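Local coordinates for PbSGBP-B lipoprotein (Prevotella bryantii B14, PDB 6D2Y) that probably binds polysaccharide at the cell surface as a glycan-binding lipoprotein, and carries a magnesium ion in its structure, at residues A[67-72]-A[92-97]; A[73-78]-A[115-120]. All blocks are in the same frame, centred on the assembly; numbering follows the deposited sequence.

Overall arrangement
From the N terminus, strand 63-69 runs into the turn and short 3-10 segment that lead to strand 74-79, so the first segments of contact 1 (67-72) and contact 2 (73-78) are consecutive. The chain returns at 92-97, where contact 1 closes a loop of 19 intervening residues, and again at 115-120, where contact 2 closes one of 36. Because the segments alternate, the two closures cross. Contact 1 belongs to the three-stranded sheet, contact 2 to the five-stranded one, and their centres lie about 13 Å apart. Leu96 of contact 1 packs on Ile74 and Ile77 of contact 2: Leu96 CD1 is 3.6 Å from Ile74 CD1, joining the two sheets of this N-terminal beta-sandwich.

Contact 1: residues A[67-72]-A[92-97]; sequences VGDNLK and TDHTLI
Backbone hydrogen bonds tie Gly68 and Leu71 to the turn entering strand 95-99. Gly68 N reaches His94 O at 3.3 Å, and Leu71 N reaches Asp93 O at 3.1 Å with a nearly straight N-H...O angle of 178°; both donors stand above the plane of the carbonyl they meet. A third bond uses a side chain: Lys72 N approaches Asp93 OD1 (3.2 Å) from above the carboxylate plane, so Asp93 grips the start of the 3-10 segment through its carbonyl and its carboxylate. Two CA-H...O contacts supplement these, the shorter from His94 CA to Gly68 O at 3.0 Å.

This is where an antiparallel pairing frays into loops: Val67 and Thr95 form a non-hydrogen-bonded pair, and strand 63-69 continues the sheet on its other side to strand 39-45. Thr92 OG1 accepts from His94 N, an ST turn; separately, it shares with Thr95 OG1 a hydrogen bond that either could donate.

Among the side chains, Asp69 lies obliquely against the His94 imidazole, carboxylate and ring planes 66° apart, with OD2 3.3 Å from His94 ND1. Gly68 O sits at the ring's edge. Leu71 CG lies anti to its carbonyl carbon (chi1 -71°), and an extended chi2 brings CD1 against the 94-96 backbone, 3.5 Å from Leu96 N and 3.9 Å from Leu96 CB. The Lys72 aliphatic chain lies along the Thr92-Asp93 peptide, CD 3.4 Å from Asp93 N.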
loop_
_atom_site.group_PDB
_atom_site.type_symbol
_atom_site.label_atom_id
_atom_site.label_comp_id
_atom_site.label_asym_id
_atom_site.label_seq_id
_atom_site.Cartn_x
_atom_site.Cartn_y
_atom_site.Cartn_z
ATOM N N VAL A 67 37.989 2.358 -21.304
ATOM C CA VAL A 67 38.895 2.989 -22.257
ATOM C C VAL A 67 40.206 3.243 -21.521
ATOM O O VAL A 67 40.333 4.220 -20.775
ATOM C CB VAL A 67 38.321 4.279 -22.851
ATOM C CG1 VAL A 67 39.376 5.002 -23.676
ATOM C CG2 VAL A 67 37.107 3.960 -23.710
ATOM N N GLY A 68 41.174 2.355 -21.720
ATOM C CA GLY A 68 42.479 2.461 -21.099
ATOM C C GLY A 68 43.514 1.741 -21.935
ATOM O O GLY A 68 43.271 1.498 -23.118
ATOM N N ASP A 69 44.672 1.418 -21.362
ATOM C CA ASP A 69 45.706 0.671 -22.069
ATOM C C ASP A 69 46.121 -0.544 -21.246
ATOM O O ASP A 69 45.905 -0.604 -20.032
ATOM C CB ASP A 69 46.955 1.530 -22.382
ATOM C CG ASP A 69 46.652 2.734 -23.278
ATOM O OD1 ASP A 69 47.619 3.376 -23.737
ATOM O OD2 ASP A 69 45.473 3.060 -23.523
ATOM N N ASN A 70 46.730 -1.517 -21.935
ATOM C CA ASN A 70 47.118 -2.803 -21.342
ATOM C C ASN A 70 45.939 -3.471 -20.646
ATOM O O ASN A 70 46.085 -4.112 -19.605
ATOM C CB ASN A 70 48.298 -2.646 -20.381
ATOM C CG ASN A 70 49.548 -2.158 -21.073
ATOM O OD1 ASN A 70 49.681 -2.271 -22.289
ATOM N ND2 ASN A 70 50.485 -1.624 -20.297
ATOM N N LEU A 71 44.756 -3.338 -21.251
ATOM C CA LEU A 71 43.544 -3.871 -20.645
ATOM C C LEU A 71 43.484 -5.391 -20.694
ATOM O O LEU A 71 42.675 -5.990 -19.977
ATOM C CB LEU A 71 42.313 -3.272 -21.330
ATOM C CG LEU A 71 42.053 -1.792 -21.042
ATOM C CD1 LEU A 71 40.672 -1.382 -21.528
ATOM C CD2 LEU A 71 42.212 -1.496 -19.559
ATOM N N LYS A 72 44.313 -6.036 -21.510
ATOM C CA LYS A 72 44.316 -7.491 -21.538
ATOM C C LYS A 72 45.192 -8.101 -20.450
ATOM O O LYS A 72 45.300 -9.330 -20.380
ATOM C CB LYS A 72 44.738 -7.982 -22.924
ATOM C CG LYS A 72 43.663 -7.743 -23.977
ATOM C CD LYS A 72 44.227 -7.682 -25.387
ATOM C CE LYS A 72 44.497 -9.070 -25.941
ATOM N NZ LYS A 72 45.894 -9.513 -25.678
ATOM N N THR A 92 40.029 -5.855 -26.203
ATOM C CA THR A 92 41.259 -5.406 -26.831
ATOM C C THR A 92 42.184 -4.832 -25.761
ATOM O O THR A 92 41.827 -4.728 -24.584
ATOM C CB THR A 92 40.971 -4.372 -27.919
ATOM O OG1 THR A 92 40.674 -3.106 -27.313
ATOM C CG2 THR A 92 39.794 -4.812 -28.778
ATOM N N ASP A 93 43.392 -4.451 -26.162
ATOM C CA ASP A 93 44.312 -3.879 -25.190
ATOM C C ASP A 93 44.016 -2.415 -24.894
ATOM O O ASP A 93 44.657 -1.833 -24.012
ATOM C CB ASP A 93 45.758 -4.040 -25.665
ATOM C CG ASP A 93 46.718 -4.298 -24.516
ATOM O OD1 ASP A 93 46.457 -5.231 -23.720
ATOM O OD2 ASP A 93 47.728 -3.578 -24.412
ATOM N N HIS A 94 43.051 -1.812 -25.591
ATOM C CA HIS A 94 42.633 -0.450 -25.314
ATOM C C HIS A 94 41.154 -0.316 -24.983
ATOM O O HIS A 94 40.738 0.757 -24.531
ATOM C CB HIS A 94 42.967 0.470 -26.499
ATOM C CG HIS A 94 44.422 0.506 -26.839
ATOM N ND1 HIS A 94 45.394 0.787 -25.903
ATOM C CD2 HIS A 94 45.076 0.298 -28.008
ATOM C CE1 HIS A 94 46.582 0.747 -26.477
ATOM N NE2 HIS A 94 46.417 0.455 -27.755
ATOM N N THR A 95 40.351 -1.357 -25.200
ATOM C CA THR A 95 38.939 -1.346 -24.848
ATOM C C THR A 95 38.565 -2.675 -24.213
ATOM O O THR A 95 38.956 -3.739 -24.700
ATOM C CB THR A 95 38.039 -1.102 -26.068
ATOM O OG1 THR A 95 38.214 -2.167 -27.010
ATOM C CG2 THR A 95 38.362 0.229 -26.732
ATOM N N LEU A 96 37.803 -2.602 -23.126
ATOM C CA LEU A 96 37.230 -3.774 -22.478
ATOM C C LEU A 96 35.755 -3.497 -22.237
ATOM O O LEU A 96 35.404 -2.480 -21.628
ATOM C CB LEU A 96 37.945 -4.099 -21.158
ATOM C CG LEU A 96 37.574 -5.383 -20.404
ATOM C CD1 LEU A 96 38.730 -5.821 -19.528
ATOM C CD2 LEU A 96 36.325 -5.223 -19.551
ATOM N N ILE A 97 34.899 -4.400 -22.709
ATOM C CA ILE A 97 33.453 -4.275 -22.570
ATOM C C ILE A 97 32.986 -5.349 -21.597
ATOM O O ILE A 97 33.170 -6.547 -21.845
ATOM C CB ILE A 97 32.741 -4.386 -23.927
ATOM C CG1 ILE A 97 33.170 -3.237 -24.839
ATOM C CG2 ILE A 97 31.228 -4.384 -23.745
ATOM C CD1 ILE A 97 32.608 -3.324 -26.245
#

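Contact 2: residues A[73-78]-A[115-120]; sequences SIKGIL and ITASND
Ile115 O is gripped by two successive backbone donors of strand 74-79. Lys75 N lies 2.7 Å from Ile115 O, almost in line with the carbonyl bond (C=O...N angle 161°), whereas Gly76 N meets the same oxygen at 3.1 Å from a direction slightly out of the carbonyl plane. The return bond, from Ile115 N to Gly76 O, is 2.8 Å long and nearly straight, with an N-H...O angle of 170°. Gly76 and Ile115 are therefore a hydrogen-bonded antiparallel pair.

Two residues facing one define a classic beta bulge, with Lys75 and Gly76 set against Ile115. The bulge lies near the end of the pairing between strands 74-79 and 111-116, neighbours in the five-stranded mixed sheet; further along, Leu78 continues the pairing with Tyr113. Beyond Ile115 the second strand turns back through a type I beta turn from Thr116 to Asn119, closed by a bond from Asn119 N to Thr116 O. Thr116 OG1 also shares a hydrogen bond with Ser118 OG inside this turn. Across the contact, Thr116 CA makes a CA-H...O approach of 3.4 Å to Ser73 O, while the hydroxyl of Ser73 is bonded to Gly36 O.

The outer packing is aliphatic. Lys75 starts toward the turn and lays CG 3.6 Å from Ala117 CA; bends at chi2 (-34°) and chi4 then lead its end away, and its NZ makes a weak hydrogen bond to Lys72 O. Beyond Gly76, Leu78 and Ile115 approach at an angle through their CD1 methyls. The 3.3 Å between Leu78 CD1 and Ile115 CD1 is too short for two methyls, so the exact placing of these ends is doubtful and just their proximity is meaningful. Ile74 points away from 115-120, into the interior between the sheets, where it meets Met114 and Pro38.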
loop_
_atom_site.group_PDB
_atom_site.type_symbol
_atom_site.label_atom_id
_atom_site.label_comp_id
_atom_site.label_asym_id
_atom_site.label_seq_id
_atom_site.Cartn_x
_atom_site.Cartn_y
_atom_site.Cartn_z
ATOM N N SER A 73 45.813 -7.276 -19.604
ATOM C CA SER A 73 46.404 -7.755 -18.362
ATOM C C SER A 73 45.359 -8.022 -17.288
ATOM O O SER A 73 45.693 -8.593 -16.244
ATOM C CB SER A 73 47.424 -6.744 -17.834
ATOM O OG SER A 73 48.713 -6.995 -18.364
ATOM N N ILE A 74 44.113 -7.621 -17.523
ATOM C CA ILE A 74 43.027 -7.822 -16.573
ATOM C C ILE A 74 42.556 -9.267 -16.662
ATOM O O ILE A 74 42.065 -9.704 -17.708
ATOM C CB ILE A 74 41.869 -6.860 -16.861
ATOM C CG1 ILE A 74 42.383 -5.425 -16.914
ATOM C CG2 ILE A 74 40.784 -7.013 -15.806
ATOM C CD1 ILE A 74 41.418 -4.483 -17.554
ATOM N N LYS A 75 42.691 -10.006 -15.565
ATOM C CA LYS A 75 42.158 -11.361 -15.508
ATOM C C LYS A 75 40.754 -11.397 -14.920
ATOM O O LYS A 75 39.903 -12.154 -15.397
ATOM C CB LYS A 75 43.092 -12.263 -14.697
ATOM C CG LYS A 75 44.275 -12.769 -15.496
ATOM C CD LYS A 75 43.881 -13.008 -16.945
ATOM C CE LYS A 75 45.095 -13.174 -17.833
ATOM N NZ LYS A 75 45.002 -12.244 -18.989
ATOM N N GLY A 76 40.495 -10.587 -13.898
ATOM C CA GLY A 76 39.178 -10.522 -13.305
ATOM C C GLY A 76 38.799 -9.087 -13.000
ATOM O O GLY A 76 39.654 -8.213 -12.838
ATOM N N ILE A 77 37.489 -8.858 -12.930
ATOM C CA ILE A 77 36.924 -7.570 -12.551
ATOM C C ILE A 77 35.839 -7.824 -11.516
ATOM O O ILE A 77 34.948 -8.652 -11.738
ATOM C CB ILE A 77 36.340 -6.821 -13.767
ATOM C CG1 ILE A 77 37.453 -6.339 -14.699
ATOM C CG2 ILE A 77 35.486 -5.650 -13.318
ATOM C CD1 ILE A 77 36.957 -5.528 -15.886
ATOM N N LEU A 78 35.905 -7.118 -10.393
ATOM C CA LEU A 78 34.826 -7.118 -9.416
ATOM C C LEU A 78 34.268 -5.715 -9.271
ATOM O O LEU A 78 35.026 -4.758 -9.083
ATOM C CB LEU A 78 35.295 -7.612 -8.055
ATOM C CG LEU A 78 35.612 -9.095 -7.986
ATOM C CD1 LEU A 78 37.114 -9.211 -8.102
ATOM C CD2 LEU A 78 35.104 -9.703 -6.662
ATOM N N ILE A 115 41.862 -7.188 -11.408
ATOM C CA ILE A 115 42.817 -8.171 -10.907
ATOM C C ILE A 115 43.648 -8.697 -12.070
ATOM O O ILE A 115 43.106 -9.189 -13.068
ATOM C CB ILE A 115 42.142 -9.336 -10.163
ATOM C CG1 ILE A 115 41.273 -8.855 -8.995
ATOM C CG2 ILE A 115 43.202 -10.279 -9.635
ATOM C CD1 ILE A 115 40.335 -9.922 -8.471
ATOM N N THR A 116 44.965 -8.610 -11.925
ATOM C CA THR A 116 45.889 -9.099 -12.930
ATOM C C THR A 116 46.129 -10.596 -12.747
ATOM O O THR A 116 45.570 -11.246 -11.857
ATOM C CB THR A 116 47.193 -8.318 -12.852
ATOM O OG1 THR A 116 47.804 -8.551 -11.577
ATOM C CG2 THR A 116 46.907 -6.832 -12.997
ATOM N N ALA A 117 46.981 -11.150 -13.612
ATOM C CA ALA A 117 47.309 -12.569 -13.529
ATOM C C ALA A 117 48.025 -12.904 -12.227
ATOM O O ALA A 117 47.848 -14.002 -11.684
ATOM C CB ALA A 117 48.160 -12.975 -14.730
ATOM N N SER A 118 48.824 -11.975 -11.707
ATOM C CA SER A 118 49.535 -12.172 -10.449
ATOM C C SER A 118 48.668 -11.886 -9.228
ATOM O O SER A 118 49.207 -11.760 -8.124
ATOM C CB SER A 118 50.793 -11.298 -10.415
ATOM O OG SER A 118 50.560 -10.033 -11.008
ATOM N N ASN A 119 47.351 -11.785 -9.408
ATOM C CA ASN A 119 46.391 -11.523 -8.336
ATOM C C ASN A 119 46.620 -10.172 -7.659
ATOM O O ASN A 119 46.220 -9.977 -6.507
ATOM C CB ASN A 119 46.396 -12.647 -7.293
ATOM C CG ASN A 119 44.999 -13.029 -6.841
ATOM O OD1 ASN A 119 44.204 -13.555 -7.621
ATOM N ND2 ASN A 119 44.693 -12.762 -5.576
ATOM N N ASP A 120 47.257 -9.232 -8.353
ATOM C CA ASP A 120 47.333 -7.864 -7.861
ATOM C C ASP A 120 45.992 -7.163 -8.060
ATOM O O ASP A 120 45.246 -7.458 -8.997
ATOM C CB ASP A 120 48.441 -7.093 -8.581
ATOM C CG ASP A 120 49.833 -7.605 -8.237
ATOM O OD1 ASP A 120 50.075 -7.937 -7.058
ATOM O OD2 ASP A 120 50.689 -7.667 -9.148
#